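Alpha-glucosidase (Bacteroides thetaiotaomicron, PDB 5XFM) releases terminal sugars by hydrolysis as a bifunctional beta-L-arabinopyranosidase and alpha-galactosidase of glycoside hydrolase family 97, probably with a TIM-barrel catalytic domain. Local coordinates at residues T80-T85 against E274-W279; S283-T288 against L415-L420. The protein carries 1 engineered substitution. All blocks are in the same frame, centred on the assembly; numbering follows the deposited sequence.

Contact 1 (T80-T85 against E274-W279)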
loop_
_atom_site.group_PDB
_atom_site.type_symbol
_atom_site.label_atom_id
_atom_site.label_comp_id
_atom_site.label_asym_id
_atom_site.label_seq_id
_atom_site.Cartn_x
_atom_site.Cartn_y
_atom_site.Cartn_z
ATOM N N THR A 80 -5.053 21.945 9.679
ATOM C CA THR A 80 -5.972 21.110 10.439
ATOM C C THR A 80 -5.225 19.976 11.124
ATOM O O THR A 80 -4.081 19.696 10.800
ATOM C CB THR A 80 -7.076 20.515 9.540
ATOM O OG1 THR A 80 -6.489 19.976 8.353
ATOM C CG2 THR A 80 -8.086 21.578 9.149
ATOM N N VAL A 81 -5.878 19.340 12.089
ATOM C CA VAL A 81 -5.325 18.175 12.764
ATOM C C VAL A 81 -6.295 17.020 12.603
ATOM O O VAL A 81 -7.504 17.198 12.741
ATOM C CB VAL A 81 -5.059 18.447 14.267
ATOM C CG1 VAL A 81 -4.583 17.187 14.979
ATOM C CG2 VAL A 81 -4.056 19.567 14.429
ATOM N N TYR A 82 -5.779 15.842 12.281
ATOM C CA TYR A 82 -6.646 14.678 12.220
ATOM C C TYR A 82 -5.998 13.437 12.828
ATOM O O TYR A 82 -4.771 13.309 12.874
ATOM C CB TYR A 82 -7.091 14.407 10.772
ATOM C CG TYR A 82 -6.036 13.905 9.801
ATOM C CD1 TYR A 82 -5.721 12.550 9.718
ATOM C CD2 TYR A 82 -5.403 14.776 8.924
ATOM C CE1 TYR A 82 -4.775 12.083 8.812
ATOM C CE2 TYR A 82 -4.461 14.319 8.009
ATOM C CZ TYR A 82 -4.151 12.973 7.959
ATOM O OH TYR A 82 -3.216 12.516 7.053
ATOM N N GLN A 83 -6.838 12.547 13.338
ATOM C CA GLN A 83 -6.368 11.288 13.895
ATOM C C GLN A 83 -6.686 10.160 12.924
ATOM O O GLN A 83 -7.753 10.148 12.304
ATOM C CB GLN A 83 -6.988 11.000 15.267
ATOM C CG GLN A 83 -6.701 12.035 16.363
ATOM C CD GLN A 83 -7.377 13.373 16.121
ATOM O OE1 GLN A 83 -8.589 13.433 15.900
ATOM N NE2 GLN A 83 -6.602 14.454 16.175
ATOM N N GLN A 84 -5.743 9.239 12.753
ATOM C CA GLN A 84 -5.949 8.121 11.846
ATOM C C GLN A 84 -5.258 6.865 12.359
ATOM O O GLN A 84 -4.043 6.864 12.569
ATOM C CB GLN A 84 -5.429 8.465 10.449
ATOM C CG GLN A 84 -5.723 7.421 9.391
ATOM C CD GLN A 84 -7.214 7.175 9.203
ATOM O OE1 GLN A 84 -7.998 8.113 9.071
ATOM N NE2 GLN A 84 -7.609 5.906 9.184
ATOM N N THR A 85 -6.029 5.799 12.552
ATOM C CA THR A 85 -5.460 4.510 12.917
ATOM C C THR A 85 -5.094 3.738 11.658
ATOM O O THR A 85 -5.495 4.123 10.557
ATOM C CB THR A 85 -6.432 3.666 13.749
ATOM O OG1 THR A 85 -7.592 3.364 12.964
ATOM C CG2 THR A 85 -6.842 4.407 15.007
ATOM N N GLU A 274 7.941 9.033 4.919
ATOM C CA GLU A 274 7.083 9.575 5.972
ATOM C C GLU A 274 5.826 10.286 5.475
ATOM O O GLU A 274 5.082 10.851 6.280
ATOM C CB GLU A 274 7.883 10.548 6.845
ATOM C CG GLU A 274 8.932 9.883 7.716
ATOM C CD GLU A 274 9.730 10.881 8.537
ATOM O OE1 GLU A 274 9.305 12.053 8.643
ATOM O OE2 GLU A 274 10.775 10.486 9.096
ATOM N N THR A 275 5.593 10.263 4.166
ATOM C CA THR A 275 4.456 10.968 3.573
ATOM C C THR A 275 3.105 10.459 4.081
ATOM O O THR A 275 2.920 9.259 4.322
ATOM C CB THR A 275 4.464 10.867 2.031
ATOM O OG1 THR A 275 3.417 11.683 1.492
ATOM C CG2 THR A 275 4.264 9.424 1.567
ATOM N N THR A 276 2.168 11.389 4.253
ATOM C CA THR A 276 0.802 11.044 4.625
ATOM C C THR A 276 -0.214 11.538 3.598
ATOM O O THR A 276 -1.416 11.518 3.849
ATOM C CB THR A 276 0.433 11.598 6.017
ATOM O OG1 THR A 276 0.679 13.008 6.060
ATOM C CG2 THR A 276 1.261 10.916 7.096
ATOM N N VAL A 277 0.264 11.936 2.423
ATOM C CA VAL A 277 -0.637 12.491 1.420
ATOM C C VAL A 277 -1.776 11.541 0.959
ATOM O O VAL A 277 -2.837 12.034 0.581
ATOM C CB VAL A 277 0.157 13.020 0.183
ATOM C CG1 VAL A 277 0.674 11.894 -0.699
ATOM C CG2 VAL A 277 -0.693 14.003 -0.628
ATOM N N PRO A 278 -1.606 10.196 1.028
ATOM C CA PRO A 278 -2.819 9.428 0.693
ATOM C C PRO A 278 -3.999 9.706 1.626
ATOM O O PRO A 278 -5.151 9.505 1.234
ATOM C CB PRO A 278 -2.368 7.967 0.842
ATOM C CG PRO A 278 -0.904 7.998 0.683
ATOM C CD PRO A 278 -0.444 9.304 1.228
ATOM N N TRP A 279 -3.708 10.152 2.844
ATOM C CA TRP A 279 -4.739 10.399 3.841
ATOM C C TRP A 279 -4.989 11.907 4.083
ATOM O O TRP A 279 -6.002 12.288 4.663
ATOM C CB TRP A 279 -4.364 9.671 5.134
ATOM C CG TRP A 279 -4.067 8.224 4.855
ATOM C CD1 TRP A 279 -4.976 7.226 4.666
ATOM C CD2 TRP A 279 -2.775 7.624 4.681
ATOM N NE1 TRP A 279 -4.334 6.041 4.403
ATOM C CE2 TRP A 279 -2.982 6.259 4.407
ATOM C CE3 TRP A 279 -1.464 8.109 4.742
ATOM C CZ2 TRP A 279 -1.928 5.370 4.198
ATOM C CZ3 TRP A 279 -0.414 7.222 4.525
ATOM C CH2 TRP A 279 -0.655 5.870 4.259
#
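The phenol ring of Tyr82 meets Trp279 at the tryptophan's backbone and CB rather than through ring stacking. Pro278 CB lies over the centre of one face of the Trp279 indole, 3.8 Å above its plane, while Thr275 O and Thr276 CA lie in plane at the indole edge. Trp279 O approaches the tyrosine ring obliquely, 3.8 Å from Tyr82 CZ. Most of the touching falls to the hydroxyl: Tyr82 OH stands 3.5 Å from Trp279 C and 3.6 Å from Trp279 CB, and Thr276 CB is 3.9 Å from Tyr82 OH. With CG placed between the backbone N and the carbonyl carbon (chi1 70°), the phenol points from its strand toward this turn. Tyrosine suits the place because its ring fills buried space while its polar end still finds a partner: both Tyr82 OH and Thr276 OG1 bond to Asp280 OD1, so one carboxylate oxygen joins strand and turn. A phenylalanine here would probably keep the ring packing but leave Asp280 OD1 without its tie to the strand. The turn itself is stiffened from within. Trp279 N bonds Thr276 O at 2.9 Å, and Thr275 OG1 accepts from Val277 N in an ST turn, with an N-H...O angle of 173°. Tyr82 belongs to strand 69-83, an outermost strand of a nine-stranded antiparallel sheet in the N-terminal domain, and pairs there with strand 91-104. The short helix 277-280 comes after strand 256-266 of the same sheet and helix 270-274. Helix 441-444 of the catalytic region touches both segments: Arg443 packs on Tyr82 and Trp279, and Glu442 accepts from Trp279 NE1, so the contact sits where sandwich and barrel regions join.

Contact 2 (S283-T288 against L415-L420)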
loop_
_atom_site.group_PDB
_atom_site.type_symbol
_atom_site.label_atom_id
_atom_site.label_comp_id
_atom_site.label_asym_id
_atom_site.label_seq_id
_atom_site.Cartn_x
_atom_site.Cartn_y
_atom_site.Cartn_z
ATOM N N SER A 283 -11.493 11.929 3.281
ATOM C CA SER A 283 -12.254 11.844 4.525
ATOM C C SER A 283 -13.047 10.539 4.587
ATOM O O SER A 283 -13.341 9.954 3.546
ATOM C CB SER A 283 -13.198 13.050 4.650
ATOM O OG SER A 283 -12.512 14.253 4.347
ATOM N N PRO A 284 -13.393 10.080 5.805
ATOM C CA PRO A 284 -14.242 8.891 5.962
ATOM C C PRO A 284 -15.566 9.018 5.217
ATOM O O PRO A 284 -16.182 10.083 5.236
ATOM C CB PRO A 284 -14.468 8.821 7.474
ATOM C CG PRO A 284 -13.237 9.422 8.052
ATOM C CD PRO A 284 -12.836 10.524 7.097
ATOM N N LEU A 285 -15.989 7.939 4.570
ATOM C CA LEU A 285 -17.230 7.937 3.800
ATOM C C LEU A 285 -18.401 7.413 4.628
ATOM O O LEU A 285 -19.558 7.516 4.213
ATOM C CB LEU A 285 -17.061 7.116 2.525
ATOM C CG LEU A 285 -16.156 7.805 1.494
ATOM C CD1 LEU A 285 -15.715 6.839 0.406
ATOM C CD2 LEU A 285 -16.836 9.037 0.896
ATOM N N TYR A 286 -18.096 6.859 5.798
ATOM C CA TYR A 286 -19.127 6.532 6.777
ATOM C C TYR A 286 -18.540 6.458 8.182
ATOM O O TYR A 286 -17.323 6.421 8.371
ATOM C CB TYR A 286 -19.874 5.232 6.428
ATOM C CG TYR A 286 -19.036 4.012 6.108
ATOM C CD1 TYR A 286 -18.673 3.727 4.798
ATOM C CD2 TYR A 286 -18.645 3.121 7.104
ATOM C CE1 TYR A 286 -17.927 2.609 4.486
ATOM C CE2 TYR A 286 -17.894 1.988 6.799
ATOM C CZ TYR A 286 -17.538 1.744 5.487
ATOM O OH TYR A 286 -16.792 0.639 5.161
ATOM N N GLU A 287 -19.434 6.519 9.162
ATOM C CA GLU A 287 -19.074 6.430 10.562
ATOM C C GLU A 287 -19.344 4.992 10.992
ATOM O O GLU A 287 -20.269 4.354 10.478
ATOM C CB GLU A 287 -19.911 7.409 11.393
ATOM C CG GLU A 287 -19.619 8.905 11.154
ATOM C CD GLU A 287 -18.300 9.397 11.733
ATOM O OE1 GLU A 287 -18.332 10.312 12.584
ATOM O OE2 GLU A 287 -17.232 8.897 11.319
ATOM N N THR A 288 -18.529 4.453 11.891
ATOM C CA THR A 288 -18.791 3.106 12.372
ATOM C C THR A 288 -19.235 3.097 13.833
ATOM O O THR A 288 -18.815 3.937 14.625
ATOM C CB THR A 288 -17.567 2.191 12.201
ATOM O OG1 THR A 288 -17.936 0.837 12.510
ATOM C CG2 THR A 288 -16.426 2.635 13.096
ATOM N N LEU A 415 -17.663 -2.780 -6.396
ATOM C CA LEU A 415 -17.678 -4.012 -5.614
ATOM C C LEU A 415 -16.877 -3.898 -4.294
ATOM O O LEU A 415 -17.380 -4.278 -3.227
ATOM C CB LEU A 415 -17.145 -5.163 -6.456
ATOM C CG LEU A 415 -17.184 -6.542 -5.803
ATOM C CD1 LEU A 415 -18.609 -6.911 -5.393
ATOM C CD2 LEU A 415 -16.618 -7.559 -6.759
ATOM N N TYR A 416 -15.646 -3.383 -4.371
ATOM C CA TYR A 416 -14.816 -3.143 -3.182
ATOM C C TYR A 416 -15.573 -2.376 -2.112
ATOM O O TYR A 416 -15.629 -2.777 -0.934
ATOM C CB TYR A 416 -13.548 -2.341 -3.524
ATOM C CG TYR A 416 -12.408 -3.103 -4.166
ATOM C CD1 TYR A 416 -11.647 -4.017 -3.438
ATOM C CD2 TYR A 416 -12.053 -2.865 -5.490
ATOM C CE1 TYR A 416 -10.594 -4.698 -4.027
ATOM C CE2 TYR A 416 -11.006 -3.536 -6.082
ATOM C CZ TYR A 416 -10.280 -4.449 -5.351
ATOM O OH TYR A 416 -9.238 -5.111 -5.959
ATOM N N GLU A 417 -16.127 -1.240 -2.530
ATOM C CA GLU A 417 -16.796 -0.348 -1.599
ATOM C C GLU A 417 -18.042 -0.982 -0.982
ATOM O O GLU A 417 -18.197 -0.970 0.235
ATOM C CB GLU A 417 -17.149 0.965 -2.296
ATOM C CG GLU A 417 -17.833 1.975 -1.413
ATOM C CD GLU A 417 -18.091 3.280 -2.146
ATOM O OE1 GLU A 417 -17.155 4.108 -2.235
ATOM O OE2 GLU A 417 -19.217 3.469 -2.652
ATOM N N ASP A 418 -18.914 -1.551 -1.813
ATOM C CA ASP A 418 -20.129 -2.192 -1.304
ATOM C C ASP A 418 -19.816 -3.341 -0.324
ATOM O O ASP A 418 -20.517 -3.518 0.686
ATOM C CB ASP A 418 -20.996 -2.701 -2.462
ATOM C CG ASP A 418 -21.505 -1.573 -3.350
ATOM O OD1 ASP A 418 -21.390 -0.397 -2.947
ATOM O OD2 ASP A 418 -22.049 -1.857 -4.436
ATOM N N ILE A 419 -18.766 -4.104 -0.616
ATOM C CA ILE A 419 -18.355 -5.172 0.287
ATOM C C ILE A 419 -17.938 -4.574 1.627
ATOM O O ILE A 419 -18.371 -5.041 2.691
ATOM C CB ILE A 419 -17.194 -6.011 -0.286
ATOM C CG1 ILE A 419 -17.681 -6.889 -1.435
ATOM C CG2 ILE A 419 -16.579 -6.881 0.793
ATOM C CD1 ILE A 419 -16.546 -7.569 -2.197
ATOM N N LEU A 420 -17.122 -3.525 1.575
ATOM C CA LEU A 420 -16.706 -2.844 2.805
ATOM C C LEU A 420 -17.880 -2.303 3.632
ATOM O O LEU A 420 -17.863 -2.358 4.872
ATOM C CB LEU A 420 -15.741 -1.698 2.479
ATOM C CG LEU A 420 -14.277 -2.117 2.353
ATOM C CD1 LEU A 420 -13.437 -1.061 1.646
ATOM C CD2 LEU A 420 -13.748 -2.357 3.757
#
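Tyr286 reaches from the loop 283-288 to the flank of the helix at Leu420, and this pair, with Glu417 one turn earlier, makes up most of the contact. Tyr286 OH comes 3.2 Å from Leu420 O and 3.7 Å from Leu420 CB, so the hydroxyl end of the phenol, rather than its ring, rests against the helix. Tyrosine fits because the backbones stay far apart, with 10.5 Å between Tyr286 CA and Leu420 CA, and the long phenol spans the gap. Leucine suits the other side: its CB packs against the hydroxyl, while its branched end lies against Val430 and Phe432 of strand 429-432, in the layer between helix 410-425 and the barrel strand. Glu417 stretches outward from the helix, CG anti to the backbone N (chi1 -179°) and the next torsion extended as well, which brings Glu417 OE1 to 4.1 Å from Leu285 CD1, a loose touch. Its carboxylate is held on both oxygens, OE1 by Tyr445 and OE2 by Ser216. Asn447 supplies the polar link that the pair needs: its OD1 takes the bond from Tyr286 OH and its ND2 gives one to Leu420 O. The chemistry therefore implies an indirect join, in which loop and helix touch by van der Waals packing while a single asparagine amide bonds both Tyr286 OH and Leu420 O.

In the fold
Contact 1 closes before contact 2 opens: 274-279 and 283-288 nearly follow one another in the chain, and the two centres lie about 18 Å apart. What joins them in space is the stretch from helix 441-444 to strand 448-451. Its beginning, Glu442 and Arg443, meets contact 1; Met444, Tyr445, Pro446 and Asn447 serve contact 2. The chain leaving the N-terminal sandwich is thus held against the 441-447 segment of the barrel domain. Just past strand 448-451 comes Glu452, which with Glu174 and Glu458 binds the calcium ion, so the same stretch leads from both contacts towards the metal site, although neither contact supplies a metal ligand.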